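Local coordinates for putative exported protein (Bordetella pertussis, PDB 2DVZ) that probably serves as the periplasmic solute receptor of a tripartite tricarboxylate-type transport system, binding glutamate, at residues K104-N117 with Q239-M253. Residues are numbered along the deposited sequence; the frame is centred on the assembly and turned at random.
Sequences KDFQPVTNFANTAN and QPVWYGLLAPKGTPM. With GLU (glutamic acid), chain G.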
ATOM      1  N   LYS A 104      16.374  -9.637   4.661  1.00 28.15           N
ATOM      2  CA  LYS A 104      17.446  -9.842   5.640  1.00 27.91           C
ATOM      3  C   LYS A 104      17.505  -8.774   6.741  1.00 26.96           C
ATOM      4  O   LYS A 104      18.095  -9.019   7.786  1.00 28.17           O
ATOM      5  CB  LYS A 104      18.829  -9.941   4.952  1.00 28.92           C
ATOM      6  CG  LYS A 104      18.972 -10.954   3.779  1.00 32.66           C
ATOM      7  CD  LYS A 104      18.689 -12.444   4.171  1.00 38.52           C
ATOM      8  CE  LYS A 104      19.976 -13.289   4.267  1.00 41.63           C
ATOM      9  NZ  LYS A 104      19.962 -14.339   5.362  1.00 41.51           N
ATOM     10  N   ASP A 105      16.932  -7.588   6.535  1.00 25.20           N
ATOM     11  CA  ASP A 105      17.061  -6.534   7.553  1.00 23.27           C
ATOM     12  C   ASP A 105      15.880  -6.350   8.450  1.00 20.91           C
ATOM     13  O   ASP A 105      15.913  -5.503   9.325  1.00 19.84           O
ATOM     14  CB  ASP A 105      17.396  -5.176   6.923  1.00 24.73           C
ATOM     15  CG  ASP A 105      18.726  -5.183   6.221  1.00 26.56           C
ATOM     16  OD1 ASP A 105      19.549  -6.073   6.548  1.00 30.30           O
ATOM     17  OD2 ASP A 105      18.939  -4.318   5.346  1.00 26.88           O
ATOM     18  N   PHE A 106      14.824  -7.126   8.220  1.00 19.05           N
ATOM     19  CA  PHE A 106      13.626  -7.025   9.051  1.00 17.23           C
ATOM     20  C   PHE A 106      13.200  -8.350   9.633  1.00 16.13           C
ATOM     21  O   PHE A 106      13.260  -9.356   8.965  1.00 16.53           O
ATOM     22  CB  PHE A 106      12.478  -6.359   8.259  1.00 16.86           C
ATOM     23  CG  PHE A 106      12.798  -4.958   7.865  1.00 15.50           C
ATOM     24  CD1 PHE A 106      12.792  -3.954   8.827  1.00 13.00           C
ATOM     25  CD2 PHE A 106      13.236  -4.656   6.557  1.00 15.25           C
ATOM     26  CE1 PHE A 106      13.137  -2.663   8.480  1.00 12.41           C
ATOM     27  CE2 PHE A 106      13.596  -3.342   6.209  1.00 11.54           C
ATOM     28  CZ  PHE A 106      13.530  -2.362   7.169  1.00 12.59           C
ATOM     29  N   GLN A 107      12.773  -8.321  10.888  1.00 15.30           N
ATOM     30  CA  GLN A 107      11.997  -9.393  11.483  1.00 14.57           C
ATOM     31  C   GLN A 107      10.502  -9.053  11.263  1.00 14.64           C
ATOM     32  O   GLN A 107       9.994  -8.061  11.801  1.00 14.11           O
ATOM     33  CB  GLN A 107      12.348  -9.584  12.997  1.00 14.08           C
ATOM     34  CG  GLN A 107      11.390 -10.494  13.795  1.00 13.38           C
ATOM     35  CD  GLN A 107      11.365 -11.907  13.256  1.00 12.47           C
ATOM     36  OE1 GLN A 107      12.378 -12.528  13.182  1.00 14.71           O
ATOM     37  NE2 GLN A 107      10.213 -12.389  12.825  1.00 12.39           N
ATOM     38  N   PRO A 108       9.788  -9.890  10.476  1.00 14.86           N
ATOM     39  CA  PRO A 108       8.320  -9.719  10.388  1.00 14.92           C
ATOM     40  C   PRO A 108       7.565 -10.028  11.679  1.00 15.20           C
ATOM     41  O   PRO A 108       7.909 -10.960  12.393  1.00 14.44           O
ATOM     42  CB  PRO A 108       7.901 -10.716   9.313  1.00 15.10           C
ATOM     43  CG  PRO A 108       9.165 -10.997   8.552  1.00 15.65           C
ATOM     44  CD  PRO A 108      10.254 -10.975   9.615  1.00 13.91           C
ATOM     45  N   VAL A 109       6.532  -9.230  11.968  1.00 15.09           N
ATOM     46  CA  VAL A 109       5.709  -9.474  13.121  1.00 14.52           C
ATOM     47  C   VAL A 109       4.370 -10.093  12.671  1.00 14.98           C
ATOM     48  O   VAL A 109       4.005 -11.190  13.118  1.00 15.28           O
ATOM     49  CB  VAL A 109       5.506  -8.174  13.927  1.00 13.93           C
ATOM     50  CG1 VAL A 109       4.532  -8.407  15.061  1.00 12.16           C
ATOM     51  CG2 VAL A 109       6.890  -7.654  14.449  1.00 12.88           C
ATOM     52  N   THR A 110       3.667  -9.379  11.788  1.00 14.25           N
ATOM     53  CA  THR A 110       2.336  -9.762  11.312  1.00 13.94           C
ATOM     54  C   THR A 110       1.838  -8.852  10.185  1.00 13.67           C
ATOM     55  O   THR A 110       2.143  -7.642  10.125  1.00 13.12           O
ATOM     56  CB  THR A 110       1.285  -9.798  12.461  1.00 14.20           C
ATOM     57  OG1 THR A 110       0.163 -10.602  12.070  1.00 13.48           O
ATOM     58  CG2 THR A 110       0.832  -8.391  12.844  1.00 12.95           C
ATOM     59  N   ASN A 111       1.088  -9.469   9.280  1.00 13.32           N
ATOM     60  CA  ASN A 111       0.290  -8.763   8.307  1.00 13.14           C
ATOM     61  C   ASN A 111      -0.983  -8.288   8.994  1.00 13.01           C
ATOM     62  O   ASN A 111      -1.790  -9.094   9.451  1.00 13.08           O
ATOM     63  CB  ASN A 111       0.015  -9.701   7.129  1.00 13.33           C
ATOM     64  CG  ASN A 111      -0.827  -9.079   6.031  1.00 13.17           C
ATOM     65  OD1 ASN A 111      -1.374  -7.980   6.160  1.00 14.20           O
ATOM     66  ND2 ASN A 111      -0.923  -9.789   4.924  1.00 13.85           N
ATOM     67  N   PHE A 112      -1.136  -6.965   9.095  1.00 13.05           N
ATOM     68  CA  PHE A 112      -2.369  -6.345   9.581  1.00 13.16           C
ATOM     69  C   PHE A 112      -3.547  -6.629   8.662  1.00 13.91           C
ATOM     70  O   PHE A 112      -4.614  -7.110   9.089  1.00 14.87           O
ATOM     71  CB  PHE A 112      -2.243  -4.833   9.632  1.00 12.74           C
ATOM     72  CG  PHE A 112      -1.346  -4.304  10.732  1.00 11.59           C
ATOM     73  CD1 PHE A 112      -0.915  -5.130  11.791  1.00 10.18           C
ATOM     74  CD2 PHE A 112      -0.967  -2.949  10.725  1.00  9.81           C
ATOM     75  CE1 PHE A 112      -0.102  -4.620  12.833  1.00  9.87           C
ATOM     76  CE2 PHE A 112      -0.166  -2.415  11.792  1.00 10.97           C
ATOM     77  CZ  PHE A 112       0.271  -3.248  12.826  1.00 10.39           C
ATOM     78  N   ALA A 113      -3.388  -6.301   7.386  1.00 14.24           N
ATOM     79  CA  ALA A 113      -4.546  -6.383   6.481  1.00 13.70           C
ATOM     80  C   ALA A 113      -4.130  -6.574   5.055  1.00 13.85           C
ATOM     81  O   ALA A 113      -3.099  -6.046   4.574  1.00 14.47           O
ATOM     82  CB  ALA A 113      -5.421  -5.148   6.602  1.00 12.34           C
ATOM     83  N   ASN A 114      -4.961  -7.329   4.363  1.00 13.08           N
ATOM     84  CA  ASN A 114      -4.920  -7.344   2.938  1.00 11.98           C
ATOM     85  C   ASN A 114      -5.767  -6.201   2.383  1.00 12.06           C
ATOM     86  O   ASN A 114      -6.832  -5.919   2.899  1.00 13.62           O
ATOM     87  CB  ASN A 114      -5.359  -8.710   2.460  1.00 11.09           C
ATOM     88  CG  ASN A 114      -4.345  -9.768   2.787  1.00 10.02           C
ATOM     89  OD1 ASN A 114      -3.242  -9.791   2.229  1.00 10.96           O
ATOM     90  ND2 ASN A 114      -4.711 -10.676   3.666  1.00  6.89           N
ATOM     91  N   THR A 115      -5.288  -5.545   1.329  1.00 12.12           N
ATOM     92  CA  THR A 115      -5.845  -4.272   0.867  1.00 11.24           C
ATOM     93  C   THR A 115      -6.003  -4.192  -0.651  1.00 11.23           C
ATOM     94  O   THR A 115      -5.101  -4.601  -1.418  1.00 10.81           O
ATOM     95  CB  THR A 115      -5.001  -3.113   1.381  1.00 10.61           C
ATOM     96  OG1 THR A 115      -4.933  -3.197   2.803  1.00 11.48           O
ATOM     97  CG2 THR A 115      -5.590  -1.800   1.041  1.00  9.93           C
ATOM     98  N   ALA A 116      -7.162  -3.664  -1.073  1.00 11.35           N
ATOM     99  CA  ALA A 116      -7.476  -3.503  -2.496  1.00 10.84           C
ATOM    100  C   ALA A 116      -6.747  -2.306  -3.047  1.00 10.57           C
ATOM    101  O   ALA A 116      -6.581  -1.294  -2.356  1.00 10.20           O
ATOM    102  CB  ALA A 116      -9.001  -3.319  -2.712  1.00 10.45           C
ATOM    103  N   ASN A 117      -6.306  -2.437  -4.293  1.00 11.01           N
ATOM    104  CA  ASN A 117      -5.893  -1.288  -5.082  1.00 10.98           C
ATOM    105  C   ASN A 117      -7.045  -0.828  -5.996  1.00 10.86           C
ATOM    106  O   ASN A 117      -8.053  -1.538  -6.166  1.00 11.72           O
ATOM    107  CB  ASN A 117      -4.618  -1.586  -5.867  1.00 11.17           C
ATOM    108  CG  ASN A 117      -3.366  -1.607  -5.004  1.00 11.76           C
ATOM    109  OD1 ASN A 117      -2.278  -1.957  -5.490  1.00 14.21           O
ATOM    110  ND2 ASN A 117      -3.493  -1.225  -3.744  1.00 11.41           N
ATOM    111  N   GLN A 239      -4.255  -7.723  -8.598  1.00 15.39           N
ATOM    112  CA  GLN A 239      -3.351  -7.995  -7.464  1.00 15.26           C
ATOM    113  C   GLN A 239      -3.517  -6.991  -6.310  1.00 13.92           C
ATOM    114  O   GLN A 239      -3.216  -5.811  -6.442  1.00 14.66           O
ATOM    115  CB  GLN A 239      -1.892  -8.014  -7.928  1.00 15.66           C
ATOM    116  CG  GLN A 239      -1.599  -9.092  -8.953  1.00 20.58           C
ATOM    117  CD  GLN A 239      -1.506 -10.530  -8.355  1.00 26.48           C
ATOM    118  OE1 GLN A 239      -1.691 -10.752  -7.126  1.00 25.90           O
ATOM    119  NE2 GLN A 239      -1.242 -11.516  -9.248  1.00 28.68           N
ATOM    120  N   PRO A 240      -4.030  -7.447  -5.173  1.00 12.97           N
ATOM    121  CA  PRO A 240      -4.035  -6.534  -4.033  1.00 11.99           C
ATOM    122  C   PRO A 240      -2.667  -6.392  -3.363  1.00 11.36           C
ATOM    123  O   PRO A 240      -1.681  -7.048  -3.749  1.00 10.46           O
ATOM    124  CB  PRO A 240      -5.029  -7.175  -3.081  1.00 11.99           C
ATOM    125  CG  PRO A 240      -5.126  -8.623  -3.504  1.00 12.22           C
ATOM    126  CD  PRO A 240      -4.662  -8.748  -4.894  1.00 12.73           C
ATOM    127  N   VAL A 241      -2.634  -5.526  -2.361  1.00 11.21           N
ATOM    128  CA  VAL A 241      -1.457  -5.315  -1.521  1.00 10.05           C
ATOM    129  C   VAL A 241      -1.794  -5.702  -0.055  1.00 10.75           C
ATOM    130  O   VAL A 241      -2.792  -6.418   0.205  1.00 10.67           O
ATOM    131  CB  VAL A 241      -0.916  -3.853  -1.669  1.00  9.53           C
ATOM    132  CG1 VAL A 241      -0.520  -3.590  -3.097  1.00  7.24           C
ATOM    133  CG2 VAL A 241      -1.909  -2.785  -1.144  1.00  7.12           C
ATOM    134  N   TRP A 242      -0.962  -5.250   0.881  1.00 10.50           N
ATOM    135  CA  TRP A 242      -1.131  -5.523   2.303  1.00 11.47           C
ATOM    136  C   TRP A 242      -0.280  -4.551   3.107  1.00 12.48           C
ATOM    137  O   TRP A 242       0.609  -3.880   2.552  1.00 13.42           O
ATOM    138  CB  TRP A 242      -0.834  -6.996   2.715  1.00 10.86           C
ATOM    139  CG  TRP A 242       0.392  -7.705   2.069  1.00 10.13           C
ATOM    140  CD1 TRP A 242       0.349  -8.844   1.343  1.00  8.97           C
ATOM    141  CD2 TRP A 242       1.788  -7.314   2.125  1.00  9.59           C
ATOM    142  NE1 TRP A 242       1.609  -9.205   0.944  1.00  9.63           N
ATOM    143  CE2 TRP A 242       2.520  -8.299   1.425  1.00  9.19           C
ATOM    144  CE3 TRP A 242       2.488  -6.240   2.717  1.00 10.98           C
ATOM    145  CZ2 TRP A 242       3.932  -8.229   1.232  1.00  8.14           C
ATOM    146  CZ3 TRP A 242       3.917  -6.155   2.524  1.00  9.92           C
ATOM    147  CH2 TRP A 242       4.610  -7.162   1.788  1.00  8.93           C
ATOM    148  N   TYR A 243      -0.607  -4.462   4.393  1.00 12.60           N
ATOM    149  CA  TYR A 243       0.101  -3.646   5.369  1.00 13.40           C
ATOM    150  C   TYR A 243       0.405  -4.476   6.610  1.00 13.35           C
ATOM    151  O   TYR A 243      -0.462  -5.158   7.115  1.00 13.43           O
ATOM    152  CB  TYR A 243      -0.733  -2.391   5.731  1.00 13.45           C
ATOM    153  CG  TYR A 243      -0.922  -1.567   4.488  1.00 14.19           C
ATOM    154  CD1 TYR A 243       0.043  -0.610   4.116  1.00 12.79           C
ATOM    155  CD2 TYR A 243      -2.018  -1.799   3.628  1.00 12.41           C
ATOM    156  CE1 TYR A 243      -0.088   0.115   2.930  1.00 12.25           C
ATOM    157  CE2 TYR A 243      -2.176  -1.056   2.453  1.00 10.89           C
ATOM    158  CZ  TYR A 243      -1.205  -0.118   2.097  1.00 12.38           C
ATOM    159  OH  TYR A 243      -1.343   0.595   0.926  1.00 12.23           O
ATOM    160  N   GLY A 244       1.635  -4.407   7.102  1.00 13.44           N
ATOM    161  CA  GLY A 244       2.000  -5.183   8.273  1.00 13.24           C
ATOM    162  C   GLY A 244       3.053  -4.533   9.146  1.00 13.08           C
ATOM    163  O   GLY A 244       3.485  -3.404   8.895  1.00 13.81           O
ATOM    164  N   LEU A 245       3.481  -5.270  10.169  1.00 12.39           N
ATOM    165  CA  LEU A 245       4.340  -4.727  11.182  1.00 11.24           C
ATOM    166  C   LEU A 245       5.704  -5.417  11.109  1.00 11.32           C
ATOM    167  O   LEU A 245       5.787  -6.620  10.982  1.00 11.08           O
ATOM    168  CB  LEU A 245       3.684  -4.851  12.563  1.00 10.12           C
ATOM    169  CG  LEU A 245       4.343  -4.075  13.718  1.00  8.56           C
ATOM    170  CD1 LEU A 245       4.389  -2.514  13.551  1.00  5.91           C
ATOM    171  CD2 LEU A 245       3.645  -4.433  14.981  1.00  5.27           C
ATOM    172  N   LEU A 246       6.759  -4.612  11.181  1.00 11.85           N
ATOM    173  CA  LEU A 246       8.143  -5.076  11.054  1.00 11.86           C
ATOM    174  C   LEU A 246       8.917  -4.593  12.246  1.00 11.83           C
ATOM    175  O   LEU A 246       8.698  -3.478  12.754  1.00 11.90           O
ATOM    176  CB  LEU A 246       8.793  -4.466   9.801  1.00 11.98           C
ATOM    177  CG  LEU A 246       8.173  -4.835   8.438  1.00 12.35           C
ATOM    178  CD1 LEU A 246       8.827  -4.011   7.304  1.00 10.90           C
ATOM    179  CD2 LEU A 246       8.176  -6.400   8.131  1.00  7.63           C
ATOM    180  N   ALA A 247       9.826  -5.438  12.693  1.00 11.78           N
ATOM    181  CA  ALA A 247      10.882  -5.033  13.620  1.00 12.29           C
ATOM    182  C   ALA A 247      12.260  -5.244  12.944  1.00 12.80           C
ATOM    183  O   ALA A 247      12.388  -6.028  11.963  1.00 10.89           O
ATOM    184  CB  ALA A 247      10.778  -5.832  14.929  1.00 12.26           C
ATOM    185  N   PRO A 248      13.301  -4.561  13.472  1.00 13.77           N
ATOM    186  CA  PRO A 248      14.630  -4.844  12.925  1.00 14.58           C
ATOM    187  C   PRO A 248      15.001  -6.309  13.112  1.00 15.24           C
ATOM    188  O   PRO A 248      14.551  -6.981  14.066  1.00 15.05           O
ATOM    189  CB  PRO A 248      15.572  -3.915  13.740  1.00 14.64           C
ATOM    190  CG  PRO A 248      14.644  -2.850  14.352  1.00 13.79           C
ATOM    191  CD  PRO A 248      13.338  -3.566  14.569  1.00 13.92           C
ATOM    192  N   LYS A 249      15.796  -6.816  12.192  1.00 16.91           N
ATOM    193  CA  LYS A 249      16.351  -8.173  12.338  1.00 18.85           C
ATOM    194  C   LYS A 249      17.078  -8.321  13.710  1.00 18.80           C
ATOM    195  O   LYS A 249      17.864  -7.462  14.123  1.00 17.97           O
ATOM    196  CB  LYS A 249      17.293  -8.477  11.166  1.00 20.30           C
ATOM    197  CG  LYS A 249      17.855  -9.926  11.132  1.00 23.35           C
ATOM    198  CD  LYS A 249      16.920 -10.946  10.385  1.00 26.88           C
ATOM    199  CE  LYS A 249      17.787 -12.022   9.616  1.00 29.10           C
ATOM    200  NZ  LYS A 249      19.068 -11.456   8.907  1.00 32.68           N
ATOM    201  N   GLY A 250      16.784  -9.400  14.427  1.00 19.61           N
ATOM    202  CA  GLY A 250      17.452  -9.648  15.707  1.00 19.07           C
ATOM    203  C   GLY A 250      16.620  -9.259  16.906  1.00 18.68           C
ATOM    204  O   GLY A 250      16.996  -9.571  18.035  1.00 18.77           O
ATOM    205  N   THR A 251      15.488  -8.594  16.671  1.00 18.15           N
ATOM    206  CA  THR A 251      14.558  -8.263  17.749  1.00 17.61           C
ATOM    207  C   THR A 251      14.090  -9.596  18.362  1.00 17.53           C
ATOM    208  O   THR A 251      13.745 -10.546  17.634  1.00 17.47           O
ATOM    209  CB  THR A 251      13.392  -7.342  17.235  1.00 18.15           C
ATOM    210  OG1 THR A 251      13.941  -6.137  16.665  1.00 18.67           O
ATOM    211  CG2 THR A 251      12.430  -6.953  18.322  1.00 16.27           C
ATOM    212  N   PRO A 252      14.174  -9.712  19.698  1.00 17.46           N
ATOM    213  CA  PRO A 252      13.851 -10.980  20.391  1.00 16.79           C
ATOM    214  C   PRO A 252      12.433 -11.469  20.080  1.00 16.91           C
ATOM    215  O   PRO A 252      11.509 -10.650  19.855  1.00 17.36           O
ATOM    216  CB  PRO A 252      13.927 -10.598  21.860  1.00 16.76           C
ATOM    217  CG  PRO A 252      14.884  -9.403  21.893  1.00 18.15           C
ATOM    218  CD  PRO A 252      14.577  -8.641  20.636  1.00 17.12           C
HETATM  219  N   MSE A 253      12.266 -12.785  20.076  1.00 16.31           N
HETATM  220  CA  MSE A 253      10.969 -13.420  19.801  1.00 17.31           C
HETATM  221  C   MSE A 253       9.918 -13.050  20.832  1.00 16.42           C
HETATM  222  O   MSE A 253       8.748 -12.943  20.502  1.00 15.62           O
HETATM  223  CB  MSE A 253      11.100 -14.968  19.680  1.00 17.69           C
HETATM  224  CG  MSE A 253      11.908 -15.421  18.456  1.00 20.99           C
HETATM  225 SE   MSE A 253      11.210 -14.676  16.733  1.00 29.78          SE
HETATM  226  CE  MSE A 253       9.373 -15.429  16.752  1.00 27.90           C
TER
HETATM  227  N   GLU G1055       2.060   2.939  -2.241  1.00 11.71           N
HETATM  228  CA  GLU G1055       2.149   2.509  -0.833  1.00 11.29           C
HETATM  229  C   GLU G1055       2.006   1.003  -0.686  1.00 12.00           C
HETATM  230  O   GLU G1055       1.083   0.448  -0.082  1.00 12.47           O
HETATM  231  CB  GLU G1055       1.179   3.300   0.039  1.00 11.17           C
HETATM  232  CG  GLU G1055       1.202   4.805  -0.286  1.00  8.76           C
HETATM  233  CD  GLU G1055       0.880   5.690   0.882  1.00  9.91           C
HETATM  234  OE1 GLU G1055       0.658   5.126   1.974  1.00 10.90           O
HETATM  235  OE2 GLU G1055       0.874   6.963   0.726  1.00 10.40           O
HETATM  236  OXT GLU G1055       2.904   0.284  -1.155  1.00 12.13           O
HETATM  237  O   HOH W   1      -3.119  -8.965  -0.464  1.00  8.76           O
HETATM  238  O   HOH W   2      -2.738  -3.808  -8.106  1.00 14.34           O
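F112 and V109 bulge from strand 106-115 and close round L245 of the antiparallel strand 241-248. CB of L245 sits 3.8 Å from CZ of F112, while V109 lies side by side with L245, V109 CB 4.0 Å from L245 CB. Both intruders come from classic beta bulges: V109 and T110 together face L245, F112 and A113 together face Y243. At the first, L245 O accepts a hydrogen bond from V109 N, and L245 N donates to T110 O at 2.7 Å. Opposite N111, between the two bulges, G244 has no side chain, and its CA comes within 3.1 Å of T110 O. Farther along, D105 CB and L246 CD1 lie over opposite faces of the F106 ring, each offset toward its rim. K249 leaves with CG anti to the backbone N (chi1 -175°), then bends at its later torsions to wrap round K104 O, and NZ bonds to that oxygen at 2.9 Å, on a lone pair. At the other end T115 OG1 meets the edge of the Y243 ring, 3.3 Å from CD2, and hydrogen-bonds to S281. Y243 OH gives a weak 2.6 Å bond to O of the bound glutamate, whose other partners include T33 and S149. Backbone bonds thus hold this periplasmic-binding-protein ladder, bulge residues V109 and F112 pack against L245, and T115 borders the ring whose hydroxyl reaches the ligand.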